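Local coordinates for cytochrome P450 (Zobellia galactanivorans, PDB 6G5O), which binds iron protoporphyrin IX and has the predominantly helical fold of the cytochrome P450 superfamily, at residues Arg69-Glu74 and Lys211-Leu216; Ala105-Ile110 and Leu128-Arg133; Val257-Arg262 and Glu310-Arg315. All coordinates share one frame; numbering follows the deposited sequence.

Interaction 1: residues Arg69-Glu74 and Lys211-Leu216. With HEM (protoporphyrin IX containing Fe), chain C.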
loop_
_atom_site.group_PDB
_atom_site.type_symbol
_atom_site.label_atom_id
_atom_site.label_comp_id
_atom_site.label_asym_id
_atom_site.label_seq_id
_atom_site.Cartn_x
_atom_site.Cartn_y
_atom_site.Cartn_z
ATOM N N ARG A 69 7.414 -9.867 15.589
ATOM C CA ARG A 69 6.858 -8.519 15.690
ATOM C C ARG A 69 7.387 -7.641 14.552
ATOM O O ARG A 69 8.595 -7.531 14.354
ATOM C CB ARG A 69 7.250 -7.890 17.026
ATOM C CG ARG A 69 6.816 -6.440 17.193
ATOM C CD ARG A 69 7.076 -5.934 18.617
ATOM N NE ARG A 69 6.389 -6.782 19.602
ATOM C CZ ARG A 69 5.070 -6.785 19.866
ATOM N NH1 ARG A 69 4.213 -5.966 19.259
ATOM N NH2 ARG A 69 4.588 -7.633 20.761
ATOM N N GLN A 70 6.485 -7.028 13.807
ATOM C CA GLN A 70 6.895 -6.174 12.700
ATOM C C GLN A 70 7.258 -4.791 13.186
ATOM O O GLN A 70 6.695 -4.301 14.179
ATOM C CB GLN A 70 5.841 -6.171 11.612
ATOM C CG GLN A 70 5.815 -7.523 10.955
ATOM C CD GLN A 70 4.886 -7.671 9.786
ATOM O OE1 GLN A 70 4.206 -6.720 9.371
ATOM N NE2 GLN A 70 4.859 -8.892 9.223
ATOM N N ILE A 71 8.249 -4.189 12.535
ATOM C CA ILE A 71 8.872 -2.939 12.990
ATOM C C ILE A 71 9.005 -1.933 11.818
ATOM O O ILE A 71 9.581 -2.291 10.794
ATOM C CB ILE A 71 10.247 -3.238 13.604
ATOM C CG1 ILE A 71 10.049 -4.150 14.842
ATOM C CG2 ILE A 71 10.968 -1.951 14.016
ATOM C CD1 ILE A 71 11.321 -4.589 15.527
ATOM N N PRO A 72 8.475 -0.702 11.955
ATOM C CA PRO A 72 7.884 -0.152 13.195
ATOM C C PRO A 72 6.383 -0.377 13.402
ATOM O O PRO A 72 5.810 0.105 14.383
ATOM C CB PRO A 72 8.093 1.375 13.020
ATOM C CG PRO A 72 8.884 1.565 11.804
ATOM C CD PRO A 72 8.635 0.360 10.955
ATOM N N PHE A 73 5.773 -1.100 12.480
ATOM C CA PHE A 73 4.343 -1.328 12.403
ATOM C C PHE A 73 3.620 -1.747 13.685
ATOM O O PHE A 73 2.502 -1.262 13.956
ATOM C CB PHE A 73 4.146 -2.389 11.355
ATOM C CG PHE A 73 2.738 -2.752 11.084
ATOM C CD1 PHE A 73 1.795 -1.786 10.793
ATOM C CD2 PHE A 73 2.377 -4.110 11.010
ATOM C CE1 PHE A 73 0.503 -2.157 10.517
ATOM C CE2 PHE A 73 1.091 -4.484 10.709
ATOM C CZ PHE A 73 0.152 -3.494 10.464
ATOM N N GLU A 74 4.247 -2.643 14.456
ATOM C CA GLU A 74 3.607 -3.247 15.637
ATOM C C GLU A 74 4.291 -2.747 16.875
ATOM O O GLU A 74 4.544 -3.503 17.802
ATOM C CB GLU A 74 3.634 -4.804 15.540
ATOM C CG GLU A 74 2.503 -5.318 14.656
ATOM C CD GLU A 74 2.566 -6.774 14.184
ATOM O OE1 GLU A 74 3.668 -7.363 14.063
ATOM O OE2 GLU A 74 1.451 -7.316 13.868
ATOM N N LYS A 211 14.484 -8.823 10.778
ATOM C CA LYS A 211 13.461 -9.619 10.138
ATOM C C LYS A 211 12.100 -8.924 10.248
ATOM O O LYS A 211 11.291 -8.939 9.312
ATOM C CB LYS A 211 13.416 -11.004 10.782
ATOM C CG LYS A 211 12.379 -11.949 10.206
ATOM C CD LYS A 211 12.383 -13.276 10.949
ATOM C CE LYS A 211 11.266 -14.201 10.455
ATOM N NZ LYS A 211 11.444 -15.602 10.916
ATOM N N GLY A 212 11.859 -8.328 11.419
ATOM C CA GLY A 212 10.691 -7.487 11.672
ATOM C C GLY A 212 10.484 -6.339 10.661
ATOM O O GLY A 212 9.358 -6.095 10.217
ATOM N N VAL A 213 11.569 -5.675 10.287
ATOM C CA VAL A 213 11.509 -4.628 9.303
ATOM C C VAL A 213 11.332 -5.195 7.897
ATOM O O VAL A 213 10.587 -4.648 7.083
ATOM C CB VAL A 213 12.807 -3.787 9.309
ATOM C CG1 VAL A 213 12.734 -2.679 8.241
ATOM C CG2 VAL A 213 13.043 -3.203 10.707
ATOM N N MET A 214 12.058 -6.274 7.613
ATOM C CA MET A 214 12.118 -6.806 6.250
ATOM C C MET A 214 10.868 -7.558 5.805
ATOM O O MET A 214 10.395 -7.363 4.662
ATOM C CB MET A 214 13.371 -7.640 6.049
ATOM C CG MET A 214 14.670 -6.867 6.079
ATOM S SD MET A 214 14.716 -5.419 4.996
ATOM C CE MET A 214 14.420 -6.253 3.409
ATOM N N VAL A 215 10.274 -8.354 6.693
ATOM C CA VAL A 215 8.997 -9.002 6.344
ATOM C C VAL A 215 7.902 -7.952 6.075
ATOM O O VAL A 215 7.083 -8.082 5.145
ATOM C CB VAL A 215 8.487 -9.944 7.462
ATOM C CG1 VAL A 215 7.066 -10.437 7.142
ATOM C CG2 VAL A 215 9.425 -11.124 7.657
ATOM N N LEU A 216 7.848 -6.946 6.945
ATOM C CA LEU A 216 6.921 -5.850 6.785
ATOM C C LEU A 216 7.115 -5.140 5.478
ATOM O O LEU A 216 6.161 -4.816 4.816
ATOM C CB LEU A 216 7.080 -4.855 7.912
ATOM C CG LEU A 216 6.381 -3.501 7.764
ATOM C CD1 LEU A 216 4.854 -3.643 7.736
ATOM C CD2 LEU A 216 6.873 -2.594 8.904
HETATM C CHA HEM C . 2.163 1.764 6.657
HETATM C CHB HEM C . -0.664 2.161 2.761
HETATM C CHC HEM C . 3.052 1.041 -0.090
HETATM C CHD HEM C . 5.682 0.045 3.784
HETATM C C1A HEM C . 1.083 1.991 5.834
HETATM C C2A HEM C . -0.212 2.391 6.278
HETATM C C3A HEM C . -0.965 2.504 5.195
HETATM C C4A HEM C . -0.198 2.168 4.057
HETATM C CMA HEM C . -2.397 2.929 5.218
HETATM C CAA HEM C . -0.688 2.706 7.695
HETATM C CBA HEM C . -0.885 1.413 8.471
HETATM C CGA HEM C . -1.260 1.688 9.910
HETATM O O1A HEM C . -1.053 0.819 10.752
HETATM O O2A HEM C . -1.754 2.764 10.292
HETATM C C1B HEM C . 0.109 1.892 1.650
HETATM C C2B HEM C . -0.379 2.086 0.341
HETATM C C3B HEM C . 0.659 1.751 -0.497
HETATM C C4B HEM C . 1.794 1.372 0.401
HETATM C CMB HEM C . -1.766 2.508 -0.038
HETATM C CAB HEM C . 0.817 1.777 -1.949
HETATM C CBB HEM C . -0.018 2.335 -2.805
HETATM C C1C HEM C . 4.109 0.673 0.701
HETATM C C2C HEM C . 5.313 0.144 0.239
HETATM C C3C HEM C . 6.052 -0.197 1.345
HETATM C C4C HEM C . 5.274 0.166 2.474
HETATM C CMC HEM C . 5.737 -0.016 -1.187
HETATM C CAC HEM C . 7.409 -0.757 1.396
HETATM C CBC HEM C . 8.195 -1.080 0.374
HETATM C C1D HEM C . 4.926 0.503 4.876
HETATM C C2D HEM C . 5.452 0.472 6.252
HETATM C C3D HEM C . 4.499 0.966 7.059
HETATM C C4D HEM C . 3.364 1.245 6.173
HETATM C CMD HEM C . 6.825 0.027 6.625
HETATM C CAD HEM C . 4.584 1.137 8.565
HETATM C CBD HEM C . 4.937 2.552 9.052
HETATM C CGD HEM C . 5.066 2.584 10.587
HETATM O O1D HEM C . 4.625 1.618 11.302
HETATM O O2D HEM C . 5.615 3.561 11.204
HETATM N NA HEM C . 1.062 1.811 4.460
HETATM N NB HEM C . 1.372 1.464 1.642
HETATM N NC HEM C . 4.070 0.660 2.050
HETATM N ND HEM C . 3.691 0.978 4.898
HETATM FE FE HEM C . 2.578 1.226 3.363
HETATM O O HOH W 1 1.610 -0.804 3.418
#

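Interaction 2: residues Ala105-Ile110 and Leu128-Arg133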
loop_
_atom_site.group_PDB
_atom_site.type_symbol
_atom_site.label_atom_id
_atom_site.label_comp_id
_atom_site.label_asym_id
_atom_site.label_seq_id
_atom_site.Cartn_x
_atom_site.Cartn_y
_atom_site.Cartn_z
ATOM N N ALA A 105 13.959 4.266 -16.395
ATOM C CA ALA A 105 14.431 3.265 -17.368
ATOM C C ALA A 105 13.679 1.922 -17.272
ATOM O O ALA A 105 13.236 1.405 -18.296
ATOM C CB ALA A 105 15.933 3.067 -17.254
ATOM N N GLN A 106 13.462 1.403 -16.060
ATOM C CA GLN A 106 12.649 0.170 -15.884
ATOM C C GLN A 106 11.235 0.330 -16.413
ATOM O O GLN A 106 10.676 -0.594 -17.012
ATOM C CB GLN A 106 12.555 -0.305 -14.406
ATOM C CG GLN A 106 13.868 -0.676 -13.696
ATOM C CD GLN A 106 13.624 -1.067 -12.230
ATOM O OE1 GLN A 106 12.503 -0.992 -11.746
ATOM N NE2 GLN A 106 14.645 -1.559 -11.558
ATOM N N ILE A 107 10.625 1.480 -16.148
ATOM C CA ILE A 107 9.214 1.616 -16.437
ATOM C C ILE A 107 9.028 1.901 -17.960
ATOM O O ILE A 107 8.089 1.400 -18.601
ATOM C CB ILE A 107 8.568 2.668 -15.527
ATOM C CG1 ILE A 107 8.407 2.094 -14.111
ATOM C CG2 ILE A 107 7.198 3.120 -16.060
ATOM C CD1 ILE A 107 7.807 3.059 -13.119
ATOM N N SER A 108 9.926 2.693 -18.508
ATOM C CA SER A 108 10.019 2.877 -19.931
ATOM C C SER A 108 10.136 1.521 -20.680
ATOM O O SER A 108 9.321 1.217 -21.564
ATOM C CB SER A 108 11.230 3.762 -20.227
ATOM O OG SER A 108 11.294 4.024 -21.608
ATOM N N GLU A 109 11.104 0.695 -20.264
ATOM C CA GLU A 109 11.298 -0.655 -20.814
ATOM C C GLU A 109 10.033 -1.527 -20.821
ATOM O O GLU A 109 9.669 -2.109 -21.854
ATOM C CB GLU A 109 12.419 -1.396 -20.079
ATOM C CG GLU A 109 12.128 -2.893 -19.837
ATOM C CD GLU A 109 13.296 -3.828 -20.138
ATOM O OE1 GLU A 109 14.297 -3.794 -19.381
ATOM O OE2 GLU A 109 13.178 -4.604 -21.128
ATOM N N ILE A 110 9.370 -1.630 -19.668
ATOM C CA ILE A 110 8.165 -2.467 -19.559
ATOM C C ILE A 110 6.990 -1.896 -20.388
ATOM O O ILE A 110 6.194 -2.653 -20.957
ATOM C CB ILE A 110 7.784 -2.747 -18.083
ATOM C CG1 ILE A 110 6.678 -3.789 -17.958
ATOM C CG2 ILE A 110 7.243 -1.515 -17.395
ATOM C CD1 ILE A 110 7.038 -5.166 -18.452
ATOM N N LEU A 128 2.982 -6.827 -11.474
ATOM C CA LEU A 128 3.903 -7.662 -10.690
ATOM C C LEU A 128 5.369 -7.512 -11.120
ATOM O O LEU A 128 6.275 -7.473 -10.282
ATOM C CB LEU A 128 3.487 -9.123 -10.778
ATOM C CG LEU A 128 4.423 -10.169 -10.177
ATOM C CD1 LEU A 128 4.591 -10.020 -8.662
ATOM C CD2 LEU A 128 3.895 -11.569 -10.481
ATOM N N ARG A 129 5.603 -7.412 -12.420
ATOM C CA ARG A 129 6.955 -7.181 -12.942
ATOM C C ARG A 129 7.502 -5.788 -12.558
ATOM O O ARG A 129 8.660 -5.659 -12.179
ATOM C CB ARG A 129 6.993 -7.277 -14.476
ATOM C CG ARG A 129 7.432 -8.611 -15.101
ATOM C CD ARG A 129 6.299 -9.606 -15.164
ATOM N NE ARG A 129 6.608 -10.822 -15.895
ATOM C CZ ARG A 129 6.086 -12.030 -15.628
ATOM N NH1 ARG A 129 5.217 -12.222 -14.628
ATOM N NH2 ARG A 129 6.432 -13.082 -16.377
ATOM N N LEU A 130 6.711 -4.740 -12.783
ATOM C CA LEU A 130 7.118 -3.403 -12.412
ATOM C C LEU A 130 7.401 -3.325 -10.875
ATOM O O LEU A 130 8.428 -2.821 -10.470
ATOM C CB LEU A 130 6.033 -2.424 -12.839
ATOM C CG LEU A 130 6.247 -0.917 -12.737
ATOM C CD1 LEU A 130 5.085 -0.195 -13.408
ATOM C CD2 LEU A 130 6.334 -0.488 -11.286
ATOM N N GLN A 131 6.519 -3.861 -10.058
ATOM C CA GLN A 131 6.645 -3.814 -8.590
ATOM C C GLN A 131 7.914 -4.514 -8.083
ATOM O O GLN A 131 8.698 -3.919 -7.325
ATOM C CB GLN A 131 5.389 -4.400 -7.923
ATOM C CG GLN A 131 5.393 -4.421 -6.379
ATOM C CD GLN A 131 5.964 -5.713 -5.787
ATOM O OE1 GLN A 131 5.773 -6.762 -6.353
ATOM N NE2 GLN A 131 6.634 -5.628 -4.627
ATOM N N SER A 132 8.141 -5.743 -8.561
ATOM C CA SER A 132 9.331 -6.535 -8.228
ATOM C C SER A 132 10.628 -5.874 -8.693
ATOM O O SER A 132 11.666 -5.891 -7.974
ATOM C CB SER A 132 9.221 -7.904 -8.902
ATOM O OG SER A 132 8.135 -8.632 -8.362
ATOM N N ARG A 133 10.622 -5.332 -9.912
ATOM C CA ARG A 133 11.821 -4.665 -10.359
ATOM C C ARG A 133 12.080 -3.385 -9.548
ATOM O O ARG A 133 13.221 -3.099 -9.156
ATOM C CB ARG A 133 11.764 -4.389 -11.855
ATOM C CG ARG A 133 11.843 -5.665 -12.661
ATOM C CD ARG A 133 11.615 -5.432 -14.142
ATOM N NE ARG A 133 11.425 -6.723 -14.806
ATOM C CZ ARG A 133 10.964 -6.874 -16.054
ATOM N NH1 ARG A 133 10.656 -5.804 -16.827
ATOM N NH2 ARG A 133 10.796 -8.105 -16.527
HETATM O O HOH W 2 9.877 -1.267 -12.117
#

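Interaction 3: residues Val257-Arg262 and Glu310-Arg315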
loop_
_atom_site.group_PDB
_atom_site.type_symbol
_atom_site.label_atom_id
_atom_site.label_comp_id
_atom_site.label_asym_id
_atom_site.label_seq_id
_atom_site.Cartn_x
_atom_site.Cartn_y
_atom_site.Cartn_z
ATOM N N VAL A 257 -1.581 11.621 -8.662
ATOM C CA VAL A 257 -1.165 10.414 -7.942
ATOM C C VAL A 257 -1.855 10.353 -6.598
ATOM O O VAL A 257 -2.367 9.295 -6.215
ATOM C CB VAL A 257 0.384 10.287 -7.815
ATOM C CG1 VAL A 257 0.771 9.225 -6.779
ATOM C CG2 VAL A 257 0.995 9.909 -9.161
ATOM N N GLU A 258 -1.911 11.491 -5.900
ATOM C CA GLU A 258 -2.536 11.527 -4.580
ATOM C C GLU A 258 -4.033 11.275 -4.712
ATOM O O GLU A 258 -4.676 10.712 -3.810
ATOM C CB GLU A 258 -2.313 12.865 -3.865
ATOM C CG GLU A 258 -0.874 13.138 -3.488
ATOM C CD GLU A 258 -0.193 12.003 -2.698
ATOM O OE1 GLU A 258 -0.715 11.551 -1.650
ATOM O OE2 GLU A 258 0.907 11.582 -3.132
ATOM N N GLU A 259 -4.613 11.738 -5.817
ATOM C CA GLU A 259 -6.029 11.547 -5.989
ATOM C C GLU A 259 -6.335 10.077 -6.269
ATOM O O GLU A 259 -7.354 9.550 -5.824
ATOM C CB GLU A 259 -6.573 12.458 -7.116
ATOM C CG GLU A 259 -8.019 12.193 -7.519
ATOM C CD GLU A 259 -9.028 12.555 -6.480
ATOM O OE1 GLU A 259 -8.658 12.817 -5.307
ATOM O OE2 GLU A 259 -10.220 12.616 -6.836
ATOM N N MET A 260 -5.469 9.425 -7.032
ATOM C CA MET A 260 -5.588 7.998 -7.233
ATOM C C MET A 260 -5.408 7.194 -5.928
ATOM O O MET A 260 -6.158 6.276 -5.678
ATOM C CB MET A 260 -4.650 7.572 -8.319
ATOM C CG MET A 260 -5.227 7.999 -9.659
ATOM S SD MET A 260 -4.318 7.320 -11.016
ATOM C CE MET A 260 -4.925 8.401 -12.339
ATOM N N ILE A 261 -4.474 7.568 -5.082
ATOM C CA ILE A 261 -4.373 6.886 -3.804
ATOM C C ILE A 261 -5.637 7.052 -2.968
ATOM O O ILE A 261 -6.075 6.129 -2.330
ATOM C CB ILE A 261 -3.131 7.337 -3.002
ATOM C CG1 ILE A 261 -1.845 6.920 -3.738
ATOM C CG2 ILE A 261 -3.159 6.756 -1.599
ATOM C CD1 ILE A 261 -1.783 5.456 -4.118
ATOM N N ARG A 262 -6.214 8.229 -2.949
ATOM C CA ARG A 262 -7.469 8.477 -2.218
ATOM C C ARG A 262 -8.619 7.557 -2.676
ATOM O O ARG A 262 -9.290 6.880 -1.879
ATOM C CB ARG A 262 -7.939 9.938 -2.428
ATOM C CG ARG A 262 -9.177 10.318 -1.618
ATOM C CD ARG A 262 -9.792 11.636 -2.079
ATOM N NE ARG A 262 -10.347 11.564 -3.441
ATOM C CZ ARG A 262 -11.547 11.082 -3.720
ATOM N NH1 ARG A 262 -12.326 10.639 -2.744
ATOM N NH2 ARG A 262 -11.949 11.016 -4.971
ATOM N N GLU A 310 -15.742 10.378 -7.520
ATOM C CA GLU A 310 -15.096 10.623 -8.793
ATOM C C GLU A 310 -13.609 10.866 -8.539
ATOM O O GLU A 310 -13.192 11.230 -7.428
ATOM C CB GLU A 310 -15.649 11.908 -9.458
ATOM C CG GLU A 310 -16.984 11.768 -10.178
ATOM C CD GLU A 310 -17.533 13.101 -10.719
ATOM O OE1 GLU A 310 -18.781 13.212 -10.853
ATOM O OE2 GLU A 310 -16.732 14.030 -11.022
ATOM N N ILE A 311 -12.835 10.684 -9.600
ATOM C CA ILE A 311 -11.470 11.096 -9.630
ATOM C C ILE A 311 -11.420 12.513 -10.206
ATOM O O ILE A 311 -11.702 12.711 -11.391
ATOM C CB ILE A 311 -10.620 10.084 -10.420
ATOM C CG1 ILE A 311 -10.355 8.867 -9.493
ATOM C CG2 ILE A 311 -9.303 10.708 -10.897
ATOM C CD1 ILE A 311 -9.598 7.714 -10.130
ATOM N N VAL A 312 -11.080 13.479 -9.352
ATOM C CA VAL A 312 -10.799 14.842 -9.772
ATOM C C VAL A 312 -9.286 14.954 -9.921
ATOM O O VAL A 312 -8.537 15.108 -8.922
ATOM C CB VAL A 312 -11.290 15.885 -8.738
ATOM C CG1 VAL A 312 -10.872 17.307 -9.139
ATOM C CG2 VAL A 312 -12.786 15.792 -8.547
ATOM N N LEU A 313 -8.846 14.917 -11.170
ATOM C CA LEU A 313 -7.464 14.664 -11.521
ATOM C C LEU A 313 -6.472 15.653 -10.944
ATOM O O LEU A 313 -5.328 15.294 -10.676
ATOM C CB LEU A 313 -7.332 14.628 -13.052
ATOM C CG LEU A 313 -6.136 13.870 -13.622
ATOM C CD1 LEU A 313 -6.165 12.411 -13.184
ATOM C CD2 LEU A 313 -6.164 13.897 -15.135
ATOM N N ASP A 314 -6.893 16.889 -10.759
ATOM C CA ASP A 314 -5.980 17.929 -10.274
ATOM C C ASP A 314 -6.354 18.428 -8.872
ATOM O O ASP A 314 -6.023 19.542 -8.505
ATOM C CB ASP A 314 -5.952 19.099 -11.285
ATOM C CG ASP A 314 -7.379 19.714 -11.551
ATOM O OD1 ASP A 314 -8.379 19.315 -10.885
ATOM O OD2 ASP A 314 -7.509 20.583 -12.456
ATOM N N ARG A 315 -7.035 17.610 -8.085
ATOM C CA ARG A 315 -7.540 18.057 -6.784
ATOM C C ARG A 315 -6.394 18.646 -5.949
ATOM O O ARG A 315 -5.430 17.947 -5.670
ATOM C CB ARG A 315 -8.177 16.855 -6.046
ATOM C CG ARG A 315 -8.911 17.172 -4.759
ATOM C CD ARG A 315 -9.340 15.905 -4.005
ATOM N NE ARG A 315 -10.323 15.081 -4.752
ATOM C CZ ARG A 315 -11.644 15.230 -4.704
ATOM N NH1 ARG A 315 -12.192 16.186 -4.000
ATOM N NH2 ARG A 315 -12.422 14.418 -5.413
#

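Interaction 1: residues Arg69-Glu74 and Lys211-Leu216
Leu216 and Gln70 meet where a loop preceding helix 79-92 lies across helix 207-220. Leu216 carries CG anti to its own backbone N (chi1 168°), which directs its fork into the loop and spreads the two methyls over different partners. CD2 comes within 3.3 Å of Ile71 O and also touches the Pro72 ring and the HEM methyl CMD, while CD1 lies 3.5 Å from Gln70 OE1. Both methyls approach Phe73 CB, so the leucine fills the angle between loop and porphyrin.

Gln70 runs out fully extended beyond CG and lays its amide alongside the helix. Its OE1 end rests by Leu216, and NE2 reaches Val215 CG1 at 3.4 Å, the two side chains crossing almost perpendicularly. These are van der Waals meetings; the hydrogen bond across the contact is a backbone one, Ile71 N to Gly212 O at 3.2 Å. Its donor stands 79° out of the carbonyl plane, so no lone pair is addressed directly. Gly212, having no side chain, allows its CA to come 3.4 Å from Arg69 O. Beyond it, Ile71 sets CB against Val213 CG2.

The loop is braced from within. Gln70 N gives a 2.8 Å bond to Glu74 OE1 on its anti lone pair, OE2 being held by Arg66 (salt bridge) and Gly55 N. Arg69 NH1 binds Glu74 O and Ala52 O. After the cis peptide before Pro72 the backbone passes one propionate, Phe73 CA lying 3.2 Å from HEM O1D. Phe73 presents its ring edge to the other, CE1 3.4 Å from HEM O1A. Pro72, Phe73 and Leu216 line the haem pocket, where the B-C loop meets the N-terminal half of the long distal helix of the P450 fold.

Interaction 2: residues Ala105-Ile110 and Leu128-Arg133
Gln106 and Arg133 join two neighbouring helices, 97-117 and 122-139, which correspond to the D and E helices of the P450 fold and belong to its conserved helix bundle, together with helix 333-350, the L helix. The short segments run antiparallel at 161°, with axes 10.3 Å apart at closest approach. At that separation the side chains have to span the gap, and Gln106 does so with CG anti to the carbonyl carbon (chi1 -61°) and an extended chain beyond. Its NE2 donates to Arg133 O at 3.2 Å, from well above the plane of that carbonyl. The other end of the amide uses water: OE1 accepts a 2.7 Å bond from a molecule that donates equally to Leu130 O. One glutamine therefore reaches two backbone carbonyls of the facing helix, directly and through a bridge.

Gln106 OE1 also lies 3.5 Å from Arg133 CB. The arginine chain is extended as far as NE, and its guanidinium stands nearly perpendicular to the amide, at 84°. Ile110 CD1 packs by this guanidinium; Glu109 OE1, on the exposed side, is 4.9 Å from Arg133 NH1, too far for a salt bridge though the charges are opposite. Ile107 CG1 meets Leu130 CG at 4.0 Å.

Farther out, Thr136 OG1 gives a second bond to Arg133 O, and helix 333-350 backs the apolar pair, Ile342 touching Ile107 and Ile339 touching Leu130. Arg129, of the same helix as Arg133, lays its CG 3.7 Å above one face of the guanidinium, nearer its border than its middle.

Interaction 3: residues Val257-Arg262 and Glu310-Arg315
Glu310 begins the second segment with its carbonyl O 2.8 Å from Arg262 NH2, at the edge of the guanidinium; the angle is too poor for a hydrogen bond. Ile311 follows, placing CG2 against Glu259 CG and CD1 near Met260 CG. Val312 then contributes its backbone: N donates to Glu259 OE2 at 2.8 Å, on the anti side, tilted 29° from the carboxylate plane. Leu313, the next residue of a type I turn that ends at Arg315, brings CD1 up to Met260 CE. Arg315 turns back to the helix, bent at chi3 (-64°), and grips the carboxylate side-on. NE bonds OE1 at 2.9 Å, and NH2 bonds OE2 at 3.2 Å on its syn side, somewhat out of plane.

Arg262, one helical turn on from Glu259, takes the same carboxylate with NE and NH2, its NE to OE1 at 2.8 Å. The two NE atoms reach OE1 from opposite faces. Glu259 and Arg262 fit the ExxR motif of the P450 K helix, and Arg315 completes the Glu-Arg-Arg triad. Asn299 O holds Arg262 further, and Glu306 O holds Arg315. Arg315 NH2 lies over one face of the Arg262 guanidinium, NH2 to NH2 3.5 Å, the planes 61° apart. With five donors converging on two buried oxygens, the glutamate is probably kept ionised, its negative charge offsetting that closeness.

From the N terminus, the loop at 69-74 comes first and meets helix 207-220 far along the chain, so interaction 1 closes a large, mostly helical loop. Interaction 2 is nested inside it, a short closure between consecutive helices 97-117 and 122-139. Interaction 3 opens only after interaction 1 has closed; joining helix 253-264 to the loop before helix 333-350, it closes about 47 residues richer in strand than helix. No two cross. Interactions 1 and 3 lie on opposite sides of the chain's centre, their centres 30 Å apart. HEM touches Leu216 within interaction 1 and Ile261 on the helix of interaction 3, while helix 333-350 contacts residues of both interactions 2 and 3.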